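Local coordinates for protein-S-isoprenylcysteine O-methyltransferase (Tribolium castaneum, PDB 5V7P) that catalyses the S-adenosyl-L-methionine-dependent methylation of the carboxylate of isoprenylated C-terminal cysteine residues, within the endoplasmic reticulum membrane, at residues Y45-N48 with V49-L53; F102-S105 with E106-I110; Q130-I133 with A134-S138; G221-I224 with I225-N228; M241-K244 with E245-Y248. One frame throughout, in Å; residues are numbered along the deposited sequence. Where two conformers were deposited one is given.

Contact 1. Residues Y45-N48 with V49-L53; sequences YAVN and VYFFL. With MPG ([(Z)-octadec-9-enyl] (2R)-2,3-bis(oxidanyl)propanoate), chain Z.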
# COMPACT_ATOMS: atom_id res chain seq x y z
N TYR A 45 29.16 -4.52 4.51
CA TYR A 45 28.69 -5.58 3.62
C TYR A 45 27.43 -5.17 2.86
O TYR A 45 27.17 -5.70 1.77
CB TYR A 45 28.45 -6.86 4.41
CG TYR A 45 29.72 -7.64 4.66
CD1 TYR A 45 30.39 -8.25 3.62
CD2 TYR A 45 30.25 -7.77 5.94
CE1 TYR A 45 31.56 -8.96 3.83
CE2 TYR A 45 31.41 -8.48 6.17
CZ TYR A 45 32.06 -9.07 5.11
OH TYR A 45 33.22 -9.78 5.32
N ALA A 46 26.64 -4.24 3.41
CA ALA A 46 25.52 -3.70 2.64
C ALA A 46 26.01 -3.03 1.37
O ALA A 46 25.35 -3.08 0.33
CB ALA A 46 24.73 -2.71 3.50
N VAL A 47 27.17 -2.37 1.43
CA VAL A 47 27.77 -1.79 0.24
C VAL A 47 28.18 -2.89 -0.74
O VAL A 47 28.02 -2.75 -1.96
CB VAL A 47 28.96 -0.89 0.62
CG1 VAL A 47 29.70 -0.39 -0.62
CG2 VAL A 47 28.49 0.28 1.46
N ASN A 48 28.72 -3.99 -0.22
CA ASN A 48 29.18 -5.07 -1.09
C ASN A 48 28.02 -5.72 -1.83
O ASN A 48 28.14 -6.04 -3.02
CB ASN A 48 29.95 -6.10 -0.28
CG ASN A 48 31.32 -5.60 0.14
OD1 ASN A 48 31.49 -5.04 1.22
ND2 ASN A 48 32.31 -5.80 -0.72
N VAL A 49 26.88 -5.92 -1.15
CA VAL A 49 25.74 -6.54 -1.83
C VAL A 49 25.16 -5.58 -2.86
O VAL A 49 24.70 -6.00 -3.92
CB VAL A 49 24.68 -6.99 -0.81
CG1 VAL A 49 25.29 -7.91 0.24
CG2 VAL A 49 24.00 -5.81 -0.14
N TYR A 50 25.18 -4.27 -2.57
CA TYR A 50 24.67 -3.30 -3.52
C TYR A 50 25.44 -3.35 -4.83
O TYR A 50 24.84 -3.26 -5.91
CB TYR A 50 24.73 -1.89 -2.92
CG TYR A 50 24.25 -0.80 -3.86
CD1 TYR A 50 25.13 -0.18 -4.74
CD2 TYR A 50 22.93 -0.39 -3.87
CE1 TYR A 50 24.70 0.81 -5.60
CE2 TYR A 50 22.49 0.60 -4.72
CZ TYR A 50 23.38 1.20 -5.59
OH TYR A 50 22.95 2.19 -6.44
N PHE A 51 26.76 -3.49 -4.77
CA PHE A 51 27.59 -3.45 -5.97
C PHE A 51 27.69 -4.80 -6.66
O PHE A 51 27.83 -4.85 -7.89
CB PHE A 51 28.99 -2.93 -5.63
CG PHE A 51 29.06 -1.43 -5.56
CD1 PHE A 51 29.04 -0.67 -6.72
CD2 PHE A 51 29.14 -0.78 -4.34
CE1 PHE A 51 29.11 0.71 -6.66
CE2 PHE A 51 29.21 0.60 -4.28
CZ PHE A 51 29.19 1.34 -5.44
N PHE A 52 27.63 -5.91 -5.91
CA PHE A 52 27.57 -7.22 -6.56
C PHE A 52 26.26 -7.40 -7.31
O PHE A 52 26.23 -8.02 -8.37
CB PHE A 52 27.75 -8.33 -5.52
CG PHE A 52 29.19 -8.71 -5.28
CD1 PHE A 52 29.89 -9.44 -6.23
CD2 PHE A 52 29.83 -8.35 -4.11
CE1 PHE A 52 31.20 -9.79 -6.02
CE2 PHE A 52 31.15 -8.70 -3.90
CZ PHE A 52 31.84 -9.43 -4.85
N LEU A 53 25.16 -6.86 -6.77
CA LEU A 53 23.87 -6.98 -7.44
C LEU A 53 23.81 -6.09 -8.67
O LEU A 53 23.31 -6.51 -9.73
CB LEU A 53 22.73 -6.65 -6.48
CG LEU A 53 22.46 -7.64 -5.35
CD1 LEU A 53 21.32 -7.14 -4.47
CD2 LEU A 53 22.13 -9.03 -5.89
C2 MPG Z . 31.73 -12.59 6.64
C3 MPG Z . 30.26 -12.86 6.35
C4 MPG Z . 29.99 -12.65 4.86
C5 MPG Z . 30.52 -13.85 4.08
C6 MPG Z . 29.77 -13.98 2.76
C7 MPG Z . 29.30 -15.42 2.58
C8 MPG Z . 28.18 -15.72 3.58
C9 MPG Z . 27.76 -17.18 3.45
C10 MPG Z . 26.97 -17.57 2.48
C11 MPG Z . 26.45 -16.55 1.46
O1 MPG Z . 32.16 -12.15 8.94
C1 MPG Z . 31.84 -11.53 7.73
CXD MPG Z . 33.51 -10.14 9.71
O2 MPG Z . 34.81 -9.89 10.17
C21 MPG Z . 32.51 -9.61 10.73
O3 MPG Z . 31.40 -10.46 10.81
O4 MPG Z . 34.17 -12.39 9.91
CX3 MPG Z . 33.33 -11.65 9.54
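Val-47 and Phe-51 are brought together by different choices at chi1: Val-47 sets CG1 anti to its backbone N (174°), whereas Phe-51 turns CG anti to its carbonyl carbon (-82°), so that the two side chains run alongside each other and point the same way. This is an i to i+4 pairing on the surface of the alpha-helix 35-56, which is predicted to cross the membrane. Val-47 CG1 approaches the Phe-51 ring at its edge and in its plane, 3.8 Å from CD2. One face of the same ring is occupied by Tyr-50, whose CD1 stands 4.0 Å above the plane, over the ring centre.

Beneath these side chains runs the usual alpha-helical bonding. Val-49 N reaches Tyr-45 O at 2.9 Å, and Tyr-50, Phe-51 and Phe-52 repeat the pattern with Ala-46, Val-47 and Asn-48. Carbon atoms crowd the same carbonyls: Val-49 CG2, lodged between its own N and carbonyl carbon, comes to 3.1 Å from Ala-46 O.

Two other helices pack against this stretch. Tyr-45 packs on Phe-20 and Ile-23 of helix 4-29, while Tyr-50 meets Phe-62 of helix 59-84 edge-to-face and Leu-53 also rests on that helix. Tyr-45 also borders a bound lipid, MPG of chain Z: the lipid atom C4 lies 4.1 Å above one ring face, displaced toward the rim, and Tyr-45 OH comes to 3.3 Å from lipid C1. Phe-52, one turn after Asn-48, brings CD2 at its ring edge to 3.1 Å from Asn-48 O.

Contact 2. Residues F102-S105 with E106-I110; sequences FHYS and EFLAI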
# COMPACT_ATOMS: atom_id res chain seq x y z
N PHE A 102 6.26 -8.44 5.69
CA PHE A 102 5.04 -7.94 5.05
C PHE A 102 5.33 -7.44 3.64
O PHE A 102 4.69 -7.86 2.68
CB PHE A 102 4.42 -6.82 5.89
CG PHE A 102 3.26 -6.15 5.21
CD1 PHE A 102 1.98 -6.65 5.36
CD2 PHE A 102 3.46 -5.03 4.42
CE1 PHE A 102 0.91 -6.04 4.74
CE2 PHE A 102 2.39 -4.41 3.79
CZ PHE A 102 1.11 -4.92 3.95
N HIS A 103 6.31 -6.54 3.51
CA HIS A 103 6.55 -5.90 2.22
C HIS A 103 7.09 -6.89 1.19
O HIS A 103 6.73 -6.81 0.01
CB HIS A 103 7.50 -4.72 2.40
CG HIS A 103 6.88 -3.55 3.11
ND1 HIS A 103 5.94 -2.73 2.53
CD2 HIS A 103 7.07 -3.08 4.37
CE1 HIS A 103 5.58 -1.80 3.39
NE2 HIS A 103 6.25 -1.99 4.52
N TYR A 104 7.94 -7.82 1.62
CA TYR A 104 8.48 -8.78 0.66
C TYR A 104 7.42 -9.79 0.24
O TYR A 104 7.20 -10.02 -0.95
CB TYR A 104 9.69 -9.51 1.23
CG TYR A 104 10.10 -10.63 0.30
CD1 TYR A 104 10.64 -10.35 -0.94
CD2 TYR A 104 9.91 -11.96 0.65
CE1 TYR A 104 11.00 -11.36 -1.81
CE2 TYR A 104 10.27 -12.98 -0.21
CZ TYR A 104 10.81 -12.67 -1.43
OH TYR A 104 11.16 -13.67 -2.30
N SER A 105 6.78 -10.44 1.22
CA SER A 105 5.74 -11.41 0.90
C SER A 105 4.64 -10.78 0.05
O SER A 105 3.99 -11.48 -0.75
CB SER A 105 5.15 -11.99 2.18
OG SER A 105 4.60 -10.97 2.99
N GLU A 106 4.42 -9.48 0.19
CA GLU A 106 3.47 -8.78 -0.67
C GLU A 106 3.93 -8.81 -2.12
O GLU A 106 3.12 -9.03 -3.03
CB GLU A 106 3.30 -7.34 -0.19
CG GLU A 106 2.12 -6.62 -0.80
CD GLU A 106 0.80 -7.01 -0.16
OE1 GLU A 106 -0.26 -6.69 -0.74
OE2 GLU A 106 0.82 -7.64 0.92
N PHE A 107 5.23 -8.60 -2.36
CA PHE A 107 5.77 -8.71 -3.71
C PHE A 107 5.67 -10.13 -4.22
O PHE A 107 5.27 -10.36 -5.37
CB PHE A 107 7.22 -8.24 -3.72
CG PHE A 107 7.88 -8.32 -5.07
CD1 PHE A 107 8.44 -9.51 -5.52
CD2 PHE A 107 7.95 -7.21 -5.89
CE1 PHE A 107 9.04 -9.58 -6.76
CE2 PHE A 107 8.55 -7.28 -7.13
CZ PHE A 107 9.10 -8.47 -7.57
N LEU A 108 6.03 -11.11 -3.39
CA LEU A 108 6.02 -12.50 -3.83
C LEU A 108 4.61 -12.96 -4.17
O LEU A 108 4.40 -13.68 -5.15
CB LEU A 108 6.63 -13.39 -2.75
CG LEU A 108 6.99 -14.83 -3.13
CD1 LEU A 108 7.96 -14.87 -4.30
CD2 LEU A 108 7.59 -15.55 -1.93
N ALA A 109 3.62 -12.54 -3.38
CA ALA A 109 2.23 -12.90 -3.66
C ALA A 109 1.82 -12.41 -5.05
O ALA A 109 1.22 -13.17 -5.83
CB ALA A 109 1.31 -12.33 -2.58
N ILE A 110 2.12 -11.16 -5.37
CA ILE A 110 1.77 -10.63 -6.69
C ILE A 110 2.55 -11.35 -7.78
O ILE A 110 2.01 -11.64 -8.85
CB ILE A 110 2.02 -9.11 -6.73
CG1 ILE A 110 1.12 -8.38 -5.73
CG2 ILE A 110 1.81 -8.56 -8.14
CD1 ILE A 110 -0.38 -8.64 -5.89
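Glu-106 OE2 sits over one face of the Phe-102 ring, 4.1 Å from CZ, and is gripped there by two cations of helix 156-180, forming salt bridges with Lys-174 NZ and Arg-173 NH2. The other carboxylate oxygen, OE1, is hydrogen-bonded to His-186 NE2. A bend at chi2 (78°) lays the glutamate alongside the phenylalanine one helical turn earlier, with carboxylate and ring planes only 24° apart. Lys-174 also makes a cation-pi contact with Phe-102, so ring, acid and ammonium form one cluster.

Along helix 90-113 the backbone supplies i to i+4 bonds: Leu-108 N to Tyr-104 O is 2.9 Å, whereas Phe-107 N to His-103 O, at 3.3 Å, is weak. The Leu-108 methyls cross the end of the Tyr-104 ring, CD1 lying 4.0 Å from Tyr-104 OH and CD2 4.1 Å from CE2. Ser-105 OG turns back to Leu-101 O within its own helix.

With both carboxylate oxygens held, the rotation of the Glu-106 head group is fixed. Its buried negative charge is probably stabilised by the lysine and arginine, tying this membrane helix electrostatically to helix 156-180.

Contact 3. Residues Q130-I133 with A134-S138; sequences QYTI and AAVSS. With MPG ([(Z)-octadec-9-enyl] (2R)-2,3-bis(oxidanyl)propanoate), chain B.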
# COMPACT_ATOMS: atom_id res chain seq x y z
N GLN A 130 3.06 11.90 4.35
CA GLN A 130 2.26 11.70 5.56
C GLN A 130 2.42 10.28 6.10
O GLN A 130 2.51 10.08 7.32
CB GLN A 130 0.79 12.00 5.26
CG GLN A 130 0.49 13.49 5.11
CD GLN A 130 -0.98 13.75 4.86
OE1 GLN A 130 -1.75 12.84 4.57
NE2 GLN A 130 -1.38 15.02 4.98
N TYR A 131 2.45 9.29 5.21
CA TYR A 131 2.64 7.91 5.63
C TYR A 131 4.02 7.70 6.24
O TYR A 131 4.17 7.00 7.24
CB TYR A 131 2.43 6.98 4.44
CG TYR A 131 2.61 5.51 4.71
CD1 TYR A 131 3.85 4.91 4.62
CD2 TYR A 131 1.52 4.71 5.03
CE1 TYR A 131 4.02 3.56 4.85
CE2 TYR A 131 1.68 3.36 5.27
CZ TYR A 131 2.93 2.79 5.17
OH TYR A 131 3.09 1.44 5.41
N THR A 132 5.05 8.31 5.63
CA THR A 132 6.40 8.17 6.17
C THR A 132 6.52 8.84 7.54
O THR A 132 7.19 8.31 8.43
CB THR A 132 7.41 8.78 5.19
OG1 THR A 132 7.38 8.05 3.96
CG2 THR A 132 8.84 8.73 5.75
N ILE A 133 5.87 9.99 7.71
CA ILE A 133 5.88 10.66 9.01
C ILE A 133 5.25 9.75 10.06
O ILE A 133 5.79 9.58 11.16
CB ILE A 133 5.17 12.02 8.92
CG1 ILE A 133 6.03 13.02 8.15
CG2 ILE A 133 4.83 12.56 10.32
CD1 ILE A 133 5.37 14.36 7.89
N ALA A 134 4.10 9.16 9.74
CA ALA A 134 3.45 8.25 10.68
C ALA A 134 4.38 7.11 11.07
O ALA A 134 4.45 6.73 12.24
CB ALA A 134 2.16 7.71 10.07
N ALA A 135 5.10 6.55 10.09
CA ALA A 135 6.01 5.45 10.38
C ALA A 135 7.17 5.91 11.26
O ALA A 135 7.49 5.27 12.27
CB ALA A 135 6.53 4.85 9.08
N VAL A 136 7.80 7.03 10.89
CA VAL A 136 8.90 7.55 11.70
C VAL A 136 8.41 7.95 13.08
O VAL A 136 9.09 7.74 14.09
CB VAL A 136 9.57 8.74 10.98
CG1 VAL A 136 10.63 9.39 11.87
CG2 VAL A 136 10.20 8.29 9.67
N SER A 137 7.20 8.52 13.16
CA SER A 137 6.69 8.97 14.45
C SER A 137 6.49 7.80 15.40
O SER A 137 6.54 7.98 16.62
CB SER A 137 5.37 9.73 14.25
OG SER A 137 4.30 8.84 13.99
N SER A 138 6.26 6.59 14.87
CA SER A 138 6.17 5.42 15.73
C SER A 138 7.55 4.96 16.19
O SER A 138 7.67 4.35 17.25
CB SER A 138 5.44 4.28 15.01
OG SER A 138 6.30 3.61 14.10
C2 MPG B . 0.83 4.20 9.29
C3 MPG B . -0.39 3.38 9.68
C4 MPG B . -1.24 3.04 8.46
C5 MPG B . -2.27 2.01 8.85
C6 MPG B . -3.21 1.78 7.68
C7 MPG B . -2.52 1.17 6.46
C8 MPG B . -3.14 1.80 5.23
C9 MPG B . -2.80 0.95 4.01
C10 MPG B . -2.01 1.36 3.04
C11 MPG B . -1.36 2.75 3.01
C12 MPG B . -0.04 2.66 2.26
C13 MPG B . -0.29 2.42 0.77
C14 MPG B . 0.98 1.83 0.17
C15 MPG B . 0.88 1.80 -1.35
C16 MPG B . 2.10 2.45 -1.98
O1 MPG B . 2.65 2.68 9.19
C1 MPG B . 1.79 3.42 8.39
CXD MPG B . 3.63 0.42 9.63
O2 MPG B . 3.17 -0.57 10.51
C21 MPG B . 4.70 1.26 10.34
O3 MPG B . 4.73 0.94 11.71
O4 MPG B . 1.43 0.81 8.90
CX3 MPG B . 2.47 1.30 9.21
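Val-136 and Thr-132 show the backbone bonding of the alpha-helix 129-148 at its straightest here: Val-136 N is bonded to Thr-132 O at 2.8 Å, with an N-H...O angle of 173°. The equivalent i to i+4 bonds join Ala-134 to Gln-130, Ala-135 to Tyr-131 and Ser-137 to Ile-133, the last at 2.7 Å.

Side-chain hydroxyls add a second layer of hydrogen bonds. Ser-137 OG, held between its own N and carbonyl carbon (chi1 76°), folds back to donate to Ala-134 O at 2.7 Å. Ser-138 OG does the same to Ala-135 O. Ala-134 O accepts a second bond, from Ser-138 N, on the same face of its plane as Ser-137 OG, and it is also bonded to Tyr-235 OH on helix 231-258. Both serines satisfy their hydroxyls inside the membrane helix in this way.

Apolar packing along the helix is slight, with Thr-132 CG2 lying 4.2 Å from Val-136 CG2.

Aromatic and lipid contacts occupy another side. The Tyr-131 ring meets an aromatic side chain of the other protein chain edge-to-face, and bound decane also touches it. MPG of chain B lies over one face of this ring, where its C1 is modelled doubtfully close. Ala-134 continues the lipid-lined surface, its CB lying 3.8 Å from MPG C2.

Contact 4. Residues G221-I224 with I225-N228; sequences GTQI and ILIN. With MPG ([(Z)-octadec-9-enyl] (2R)-2,3-bis(oxidanyl)propanoate), chain B.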
# COMPACT_ATOMS: atom_id res chain seq x y z
N GLY A 221 -1.64 -4.09 14.69
CA GLY A 221 -0.78 -5.03 15.39
C GLY A 221 0.65 -4.54 15.52
O GLY A 221 1.27 -4.72 16.57
N THR A 222 1.18 -3.92 14.47
CA THR A 222 2.56 -3.45 14.51
C THR A 222 2.78 -2.53 15.71
O THR A 222 3.83 -2.60 16.37
CB THR A 222 2.92 -2.72 13.22
OG1 THR A 222 2.10 -1.56 13.07
CG2 THR A 222 2.75 -3.64 12.01
N GLN A 223 1.81 -1.67 16.00
CA GLN A 223 1.94 -0.75 17.13
C GLN A 223 1.66 -1.41 18.46
O GLN A 223 2.12 -0.91 19.50
CB GLN A 223 1.01 0.45 16.92
CG GLN A 223 1.31 1.23 15.65
CD GLN A 223 2.78 1.58 15.54
OE1 GLN A 223 3.33 2.28 16.39
NE2 GLN A 223 3.44 1.06 14.50
N ILE A 224 0.92 -2.52 18.47
CA ILE A 224 0.82 -3.32 19.69
C ILE A 224 2.15 -4.00 19.97
O ILE A 224 2.58 -4.10 21.13
CB ILE A 224 -0.33 -4.33 19.58
CG1 ILE A 224 -1.66 -3.59 19.37
CG2 ILE A 224 -0.39 -5.21 20.84
CD1 ILE A 224 -2.88 -4.49 19.25
N ILE A 225 2.83 -4.47 18.93
CA ILE A 225 4.18 -5.00 19.10
C ILE A 225 5.04 -3.98 19.83
O ILE A 225 5.66 -4.28 20.85
CB ILE A 225 4.80 -5.38 17.74
CG1 ILE A 225 3.95 -6.46 17.06
CG2 ILE A 225 6.24 -5.85 17.91
CD1 ILE A 225 4.41 -6.82 15.66
N LEU A 226 5.06 -2.74 19.32
CA LEU A 226 5.87 -1.67 19.88
C LEU A 226 5.36 -1.17 21.23
O LEU A 226 6.08 -0.42 21.90
CB LEU A 226 5.92 -0.50 18.88
CG LEU A 226 7.18 -0.24 18.05
CD1 LEU A 226 8.04 -1.48 17.83
CD2 LEU A 226 6.77 0.34 16.70
N ILE A 227 4.16 -1.56 21.64
CA ILE A 227 3.54 -1.03 22.85
C ILE A 227 3.63 0.50 22.81
O ILE A 227 4.17 1.13 23.72
CB ILE A 227 4.20 -1.60 24.12
CG1 ILE A 227 4.31 -3.13 24.01
CG2 ILE A 227 3.40 -1.20 25.36
CD1 ILE A 227 4.84 -3.83 25.24
N ASN A 228 3.12 1.09 21.73
CA ASN A 228 3.07 2.54 21.57
C ASN A 228 1.67 3.02 21.89
O ASN A 228 0.77 2.91 21.04
CB ASN A 228 3.47 2.93 20.14
CG ASN A 228 4.97 2.94 19.93
OD1 ASN A 228 5.75 3.06 20.87
ND2 ASN A 228 5.39 2.83 18.67
C2 MPG B . 0.83 4.20 9.29
C3 MPG B . -0.39 3.38 9.68
C4 MPG B . -1.24 3.04 8.46
C5 MPG B . -2.27 2.01 8.85
C6 MPG B . -3.21 1.78 7.68
C7 MPG B . -2.52 1.17 6.46
C8 MPG B . -3.14 1.80 5.23
C9 MPG B . -2.80 0.95 4.01
C10 MPG B . -2.01 1.36 3.04
C11 MPG B . -1.36 2.75 3.01
C12 MPG B . -0.04 2.66 2.26
C13 MPG B . -0.29 2.42 0.77
C14 MPG B . 0.98 1.83 0.17
C15 MPG B . 0.88 1.80 -1.35
C16 MPG B . 2.10 2.45 -1.98
O1 MPG B . 2.65 2.68 9.19
C1 MPG B . 1.79 3.42 8.39
CXD MPG B . 3.63 0.42 9.63
O2 MPG B . 3.17 -0.57 10.51
C21 MPG B . 4.70 1.26 10.34
O3 MPG B . 4.73 0.94 11.71
O4 MPG B . 1.43 0.81 8.90
CX3 MPG B . 2.47 1.30 9.21
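Ile-227 breaks away from helix 210-225 with a positive phi (49°), and the chain closes over the last turn in a Schellman motif. Asn-228 N returns to Gln-223 O at 3.2 Å with an N-H...O angle of 173°, while Ile-227 N reaches Ile-224 O at 3.0 Å from above the carbonyl plane.

Gln-223 and Asn-228 are linked again through their side chains: Asn-228 ND2 donates to Gln-223 OE1 at 3.1 Å. That acceptor lies in the amide plane of Asn-228, and the two amides are turned 30° against each other. A bend at chi2 curls Gln-223 round so that NE2 can donate to Thr-222 OG1 at 3.3 Å; this hydroxyl is also hydrogen-bonded to Ser-219 O. The polar edge of the turn thus lies beside the glycerate head of MPG (chain B), with Thr-222 OG1 2.9 Å from its O2 and Gln-223 NE2 3.1 Å from its O3.

The helix end is closed from outside by Lys-153, whose NZ binds Leu-226 O, Ile-227 O and Asn-228 OD1. Gln-223 packs on Ile-232 and Tyr-235 of helix 231-258, Ile-225 touches Val-98 of helix 90-113 and Leu-163 of helix 156-180, and Leu-226 touches Phe-142 of helix 129-148.

Contact 5. Residues M241-K244 with E245-Y248; sequences MFFK and ERIY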
# COMPACT_ATOMS: atom_id res chain seq x y z
N MET A 241 -10.20 5.08 8.28
CA MET A 241 -10.75 6.04 7.33
C MET A 241 -10.24 5.79 5.91
O MET A 241 -10.97 6.03 4.94
CB MET A 241 -10.43 7.47 7.77
CG MET A 241 -8.97 7.91 7.60
SD MET A 241 -8.79 9.70 7.65
CE MET A 241 -9.65 10.19 6.16
N PHE A 242 -9.00 5.31 5.77
CA PHE A 242 -8.47 5.04 4.44
C PHE A 242 -9.24 3.91 3.76
O PHE A 242 -9.56 4.00 2.58
CB PHE A 242 -6.98 4.72 4.52
CG PHE A 242 -6.37 4.36 3.19
CD1 PHE A 242 -6.04 5.35 2.28
CD2 PHE A 242 -6.12 3.04 2.86
CE1 PHE A 242 -5.48 5.03 1.06
CE2 PHE A 242 -5.56 2.71 1.64
CZ PHE A 242 -5.24 3.71 0.74
N PHE A 243 -9.53 2.84 4.50
CA PHE A 243 -10.25 1.71 3.92
C PHE A 243 -11.73 2.01 3.74
O PHE A 243 -12.37 1.43 2.85
CB PHE A 243 -10.05 0.46 4.78
CG PHE A 243 -8.68 -0.16 4.64
CD1 PHE A 243 -8.17 -0.46 3.38
CD2 PHE A 243 -7.90 -0.42 5.75
CE1 PHE A 243 -6.91 -1.02 3.25
CE2 PHE A 243 -6.64 -0.98 5.62
CZ PHE A 243 -6.15 -1.28 4.37
N LYS A 244 -12.30 2.90 4.56
CA LYS A 244 -13.66 3.34 4.31
C LYS A 244 -13.77 4.04 2.96
O LYS A 244 -14.63 3.71 2.14
CB LYS A 244 -14.13 4.27 5.44
CG LYS A 244 -15.52 4.87 5.20
CD LYS A 244 -15.97 5.71 6.39
CE LYS A 244 -17.39 6.22 6.21
NZ LYS A 244 -17.46 7.49 5.44
N GLU A 245 -12.90 5.02 2.72
CA GLU A 245 -12.88 5.69 1.42
C GLU A 245 -12.59 4.70 0.30
O GLU A 245 -13.30 4.65 -0.71
CB GLU A 245 -11.84 6.81 1.42
CG GLU A 245 -12.24 8.05 2.20
CD GLU A 245 -11.25 9.19 2.03
OE1 GLU A 245 -10.74 9.69 3.06
OE2 GLU A 245 -10.96 9.57 0.88
N ARG A 246 -11.54 3.89 0.46
CA ARG A 246 -11.14 2.96 -0.59
C ARG A 246 -12.26 1.98 -0.90
O ARG A 246 -12.60 1.76 -2.07
CB ARG A 246 -9.87 2.22 -0.17
CG ARG A 246 -9.23 1.40 -1.28
CD ARG A 246 -7.99 0.69 -0.78
NE ARG A 246 -7.32 -0.06 -1.84
CZ ARG A 246 -6.32 0.39 -2.59
NH1 ARG A 246 -5.83 1.61 -2.42
NH2 ARG A 246 -5.79 -0.40 -3.52
N ILE A 247 -12.85 1.37 0.13
CA ILE A 247 -13.91 0.39 -0.09
C ILE A 247 -15.10 1.03 -0.78
O ILE A 247 -15.73 0.43 -1.66
CB ILE A 247 -14.31 -0.26 1.25
CG1 ILE A 247 -13.24 -1.27 1.68
CG2 ILE A 247 -15.69 -0.94 1.15
CD1 ILE A 247 -13.43 -1.83 3.07
N TYR A 248 -15.44 2.27 -0.39
CA TYR A 248 -16.63 2.91 -0.93
C TYR A 248 -16.54 3.06 -2.44
O TYR A 248 -17.45 2.65 -3.17
CB TYR A 248 -16.83 4.28 -0.26
CG TYR A 248 -18.16 4.93 -0.56
CD1 TYR A 248 -19.31 4.50 0.07
CD2 TYR A 248 -18.25 5.97 -1.47
CE1 TYR A 248 -20.53 5.09 -0.19
CE2 TYR A 248 -19.47 6.57 -1.75
CZ TYR A 248 -20.61 6.13 -1.10
OH TYR A 248 -21.82 6.72 -1.37
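The proposed substrate-binding arginine, Arg-246, lies against Phe-242 one turn earlier on the alpha-helix 231-258, where that helix passes from its predicted membrane span into the cytoplasmic part. The arginine chain is extended from CG to NE, with CG anti to the backbone N (chi1 -170°), and this carries it alongside the phenylalanine ring, both side chains pointing the same way. Arg-246 CD is 4.0 Å from Phe-242 CE2, and NH1 is 3.8 Å from CZ. Ring and guanidinium planes are 33° apart and meet obliquely.

Phe-243 borders the arginine from another direction: Phe-243 CD1, at the ring edge, is 4.3 Å from Arg-246 CD. Arg-246 NE is hydrogen-bonded to the OH of Tyr-212, a residue that binds S-adenosyl-L-methionine and whose ring stacks on Phe-243. The terminal nitrogens have weaker partners, some of them in the other protein chain. One tyrosine thus contacts both the arginine and the aromatic side chain next to it, close to the bound S-adenosyl-L-homocysteine.

Backbone bonds between the two segments follow the i to i+4 pattern. Glu-245 N to Met-241 O, at 3.1 Å, is almost straight (175°). The neighbouring protein chain also reaches this face, where a backbone group of that chain bonds to Glu-245 OE2.

Ile-247 crowds the carbonyl one turn back. Its N is bonded to Phe-243 O at 2.8 Å. Ile-247 CG1 also lies 3.1 Å from Phe-243 O.

In the fold
Contact 1, on helix 35-56, is the surface member, aromatic and lipid-flanked, its centre about 24 Å from that of the chain. Contacts 2 and 4 are buried: the first spends its polarity on salt bridges between membrane helices, the second on closing a helix end with amides and backbone. Contacts 3 and 5 are partly buried, and both meet the other protein chain. Contacts 3 and 4 touch each other, Ser-138 CB lying 3.2 Å from Gln-223 OE1, and they share one bound MPG. Contact 5 stands about 40 Å from contact 1, centre to centre, on the opposite side of the chain's centre, and alone among the five includes an annotated substrate-binding residue.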